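PDB 3IG2: phenylalanyl-tRNA synthetase beta chain, which forms, with the alpha subunit, the tetrameric ligase that attaches phenylalanine to tRNA(Phe) at the expense of ATP, this chain being the core domain of its beta subunit. Local coordinates for residues K85-G90 / Y113-W118. Sequence-based numbering, arbitrary orientation.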
loop_
_atom_site.group_PDB
_atom_site.type_symbol
_atom_site.label_atom_id
_atom_site.label_comp_id
_atom_site.label_asym_id
_atom_site.label_seq_id
_atom_site.Cartn_x
_atom_site.Cartn_y
_atom_site.Cartn_z
ATOM N N LYS B 85 -10.923 -10.931 -5.763
ATOM C CA LYS B 85 -10.227 -10.672 -7.009
ATOM C C LYS B 85 -9.424 -11.879 -7.417
ATOM O O LYS B 85 -8.428 -12.220 -6.769
ATOM C CB LYS B 85 -9.305 -9.465 -6.884
ATOM C CG LYS B 85 -10.043 -8.223 -6.475
ATOM C CD LYS B 85 -9.260 -6.981 -6.838
ATOM C CE LYS B 85 -8.379 -6.580 -5.724
ATOM N NZ LYS B 85 -9.159 -5.730 -4.815
ATOM N N PHE B 86 -9.863 -12.508 -8.510
ATOM C CA PHE B 86 -9.287 -13.745 -8.969
ATOM C C PHE B 86 -8.737 -13.628 -10.387
ATOM O O PHE B 86 -9.234 -12.846 -11.196
ATOM C CB PHE B 86 -10.362 -14.835 -9.003
ATOM C CG PHE B 86 -10.870 -15.250 -7.655
ATOM C CD1 PHE B 86 -10.031 -15.287 -6.543
ATOM C CD2 PHE B 86 -12.188 -15.649 -7.504
ATOM C CE1 PHE B 86 -10.517 -15.702 -5.286
ATOM C CE2 PHE B 86 -12.681 -16.075 -6.266
ATOM C CZ PHE B 86 -11.845 -16.091 -5.154
ATOM N N PHE B 87 -7.720 -14.426 -10.685
ATOM C CA PHE B 87 -7.284 -14.574 -12.055
ATOM C C PHE B 87 -6.922 -16.018 -12.347
ATOM O O PHE B 87 -6.555 -16.771 -11.438
ATOM C CB PHE B 87 -6.136 -13.608 -12.416
ATOM C CG PHE B 87 -4.812 -13.945 -11.799
ATOM C CD1 PHE B 87 -3.886 -14.709 -12.491
ATOM C CD2 PHE B 87 -4.465 -13.445 -10.536
ATOM C CE1 PHE B 87 -2.650 -15.016 -11.932
ATOM C CE2 PHE B 87 -3.233 -13.756 -9.958
ATOM C CZ PHE B 87 -2.315 -14.543 -10.653
ATOM N N GLU B 88 -7.027 -16.402 -13.617
ATOM C CA GLU B 88 -6.696 -17.751 -14.004
ATOM C C GLU B 88 -6.104 -17.735 -15.388
ATOM O O GLU B 88 -6.636 -17.081 -16.267
ATOM C CB GLU B 88 -7.932 -18.654 -13.939
ATOM C CG GLU B 88 -7.676 -20.072 -14.482
ATOM C CD GLU B 88 -8.862 -20.993 -14.281
ATOM O OE1 GLU B 88 -9.962 -20.464 -13.958
ATOM O OE2 GLU B 88 -8.687 -22.237 -14.433
ATOM N N PHE B 89 -4.967 -18.418 -15.549
ATOM C CA PHE B 89 -4.462 -18.772 -16.867
ATOM C C PHE B 89 -4.911 -20.190 -17.204
ATOM O O PHE B 89 -4.773 -21.101 -16.386
ATOM C CB PHE B 89 -2.952 -18.757 -16.883
ATOM C CG PHE B 89 -2.357 -17.396 -16.832
ATOM C CD1 PHE B 89 -2.087 -16.715 -17.989
ATOM C CD2 PHE B 89 -2.029 -16.819 -15.618
ATOM C CE1 PHE B 89 -1.541 -15.451 -17.966
ATOM C CE2 PHE B 89 -1.461 -15.543 -15.565
ATOM C CZ PHE B 89 -1.217 -14.852 -16.760
ATOM N N GLY B 90 -5.437 -20.385 -18.405
ATOM C CA GLY B 90 -5.850 -21.724 -18.790
ATOM C C GLY B 90 -6.192 -21.868 -20.256
ATOM O O GLY B 90 -6.489 -20.881 -20.939
ATOM N N TYR B 113 -5.211 -20.246 -25.349
ATOM C CA TYR B 113 -4.815 -19.985 -23.999
ATOM C C TYR B 113 -5.390 -18.650 -23.599
ATOM O O TYR B 113 -5.303 -17.704 -24.370
ATOM C CB TYR B 113 -3.288 -19.953 -23.966
ATOM C CG TYR B 113 -2.673 -20.036 -22.590
ATOM C CD1 TYR B 113 -2.886 -21.155 -21.769
ATOM C CD2 TYR B 113 -1.829 -19.035 -22.136
ATOM C CE1 TYR B 113 -2.285 -21.250 -20.510
ATOM C CE2 TYR B 113 -1.232 -19.108 -20.882
ATOM C CZ TYR B 113 -1.456 -20.219 -20.077
ATOM O OH TYR B 113 -0.845 -20.317 -18.840
ATOM N N HIS B 114 -5.984 -18.580 -22.409
ATOM C CA HIS B 114 -6.633 -17.362 -21.941
ATOM C C HIS B 114 -6.159 -16.949 -20.567
ATOM O O HIS B 114 -5.715 -17.778 -19.784
ATOM C CB HIS B 114 -8.155 -17.545 -21.903
ATOM C CG HIS B 114 -8.761 -17.757 -23.251
ATOM N ND1 HIS B 114 -9.394 -16.749 -23.948
ATOM C CD2 HIS B 114 -8.794 -18.852 -24.052
ATOM C CE1 HIS B 114 -9.795 -17.217 -25.125
ATOM N NE2 HIS B 114 -9.439 -18.489 -25.211
ATOM N N LEU B 115 -6.267 -15.653 -20.295
ATOM C CA LEU B 115 -6.182 -15.136 -18.955
ATOM C C LEU B 115 -7.573 -14.577 -18.574
ATOM O O LEU B 115 -8.101 -13.665 -19.236
ATOM C CB LEU B 115 -5.105 -14.045 -18.881
ATOM C CG LEU B 115 -5.041 -13.217 -17.583
ATOM C CD1 LEU B 115 -4.744 -14.083 -16.322
ATOM C CD2 LEU B 115 -4.016 -12.045 -17.699
ATOM N N GLY B 116 -8.174 -15.120 -17.524
ATOM C CA GLY B 116 -9.417 -14.527 -17.035
ATOM C C GLY B 116 -9.187 -13.752 -15.746
ATOM O O GLY B 116 -8.372 -14.150 -14.923
ATOM N N LEU B 117 -9.918 -12.658 -15.577
ATOM C CA LEU B 117 -9.954 -11.896 -14.338
ATOM C C LEU B 117 -11.392 -11.746 -13.915
ATOM O O LEU B 117 -12.246 -11.448 -14.742
ATOM C CB LEU B 117 -9.462 -10.450 -14.536
ATOM C CG LEU B 117 -8.182 -10.147 -15.300
ATOM C CD1 LEU B 117 -7.924 -8.618 -15.268
ATOM C CD2 LEU B 117 -7.037 -10.913 -14.730
ATOM N N TRP B 118 -11.622 -11.905 -12.608
ATOM C CA TRP B 118 -12.913 -11.712 -11.985
ATOM C C TRP B 118 -12.770 -10.792 -10.799
ATOM O O TRP B 118 -11.949 -11.024 -9.907
ATOM C CB TRP B 118 -13.467 -13.017 -11.457
ATOM C CG TRP B 118 -13.746 -14.079 -12.485
ATOM C CD1 TRP B 118 -14.972 -14.412 -13.022
ATOM C CD2 TRP B 118 -12.793 -14.993 -13.044
ATOM N NE1 TRP B 118 -14.826 -15.491 -13.888
ATOM C CE2 TRP B 118 -13.501 -15.860 -13.919
ATOM C CE3 TRP B 118 -11.394 -15.165 -12.894
ATOM C CZ2 TRP B 118 -12.865 -16.869 -14.648
ATOM C CZ3 TRP B 118 -10.766 -16.193 -13.592
ATOM C CH2 TRP B 118 -11.509 -17.038 -14.462
#
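Phe86, Glu88 and Gly90 pair with Trp118, Gly116 and His114 through six backbone hydrogen bonds, two to each pair, which lock strands 85-90 and 113-118 antiparallel; Gly116 N to Glu88 O is 2.8 Å. Between them, Phe87 faces Leu117 and Phe89 faces Leu115 as non-hydrogen-bonded pairs, where CA-H...O contacts such as Phe87 CA to Gly116 O (3.1 Å) fill in.

Apolar packing dominates the face bearing Phe87, Phe89, Leu115 and Leu117. Leu115, with CG anti to its backbone N (chi1 170°), sets CD1 over the centre of the Phe89 ring, a CH-pi contact 3.6 Å from the centroid and 12° off the normal. The same methyl meets Phe87 CD1 at 4.0 Å, and Leu117 CD2 abuts Phe87 CB. Helix 6-19 packs on Phe87, Phe89 and Leu117, helix 134-150 on the two leucines. Tyr113 leans its hydroxyl end against Phe89, Tyr113 OH lying 3.3 Å from Phe89 CB, while Gln10 takes the hydroxyl in a hydrogen bond.

On the other face the Trp118 indole reaches diagonally past side-chain-less Gly116, bringing the edge of its six-membered ring to the 86-88 backbone and CZ3 to 3.8 Å from Glu88 CB. Glu88 OE2 makes a salt bridge to Arg62 and accepts a hydrogen bond from Asn27 N.

Backbone bonds thus fix the register between strands 23-24 and 200-207; one face is apolar and helix-covered, the other carries a buried carboxylate probably charge-balanced by Arg62.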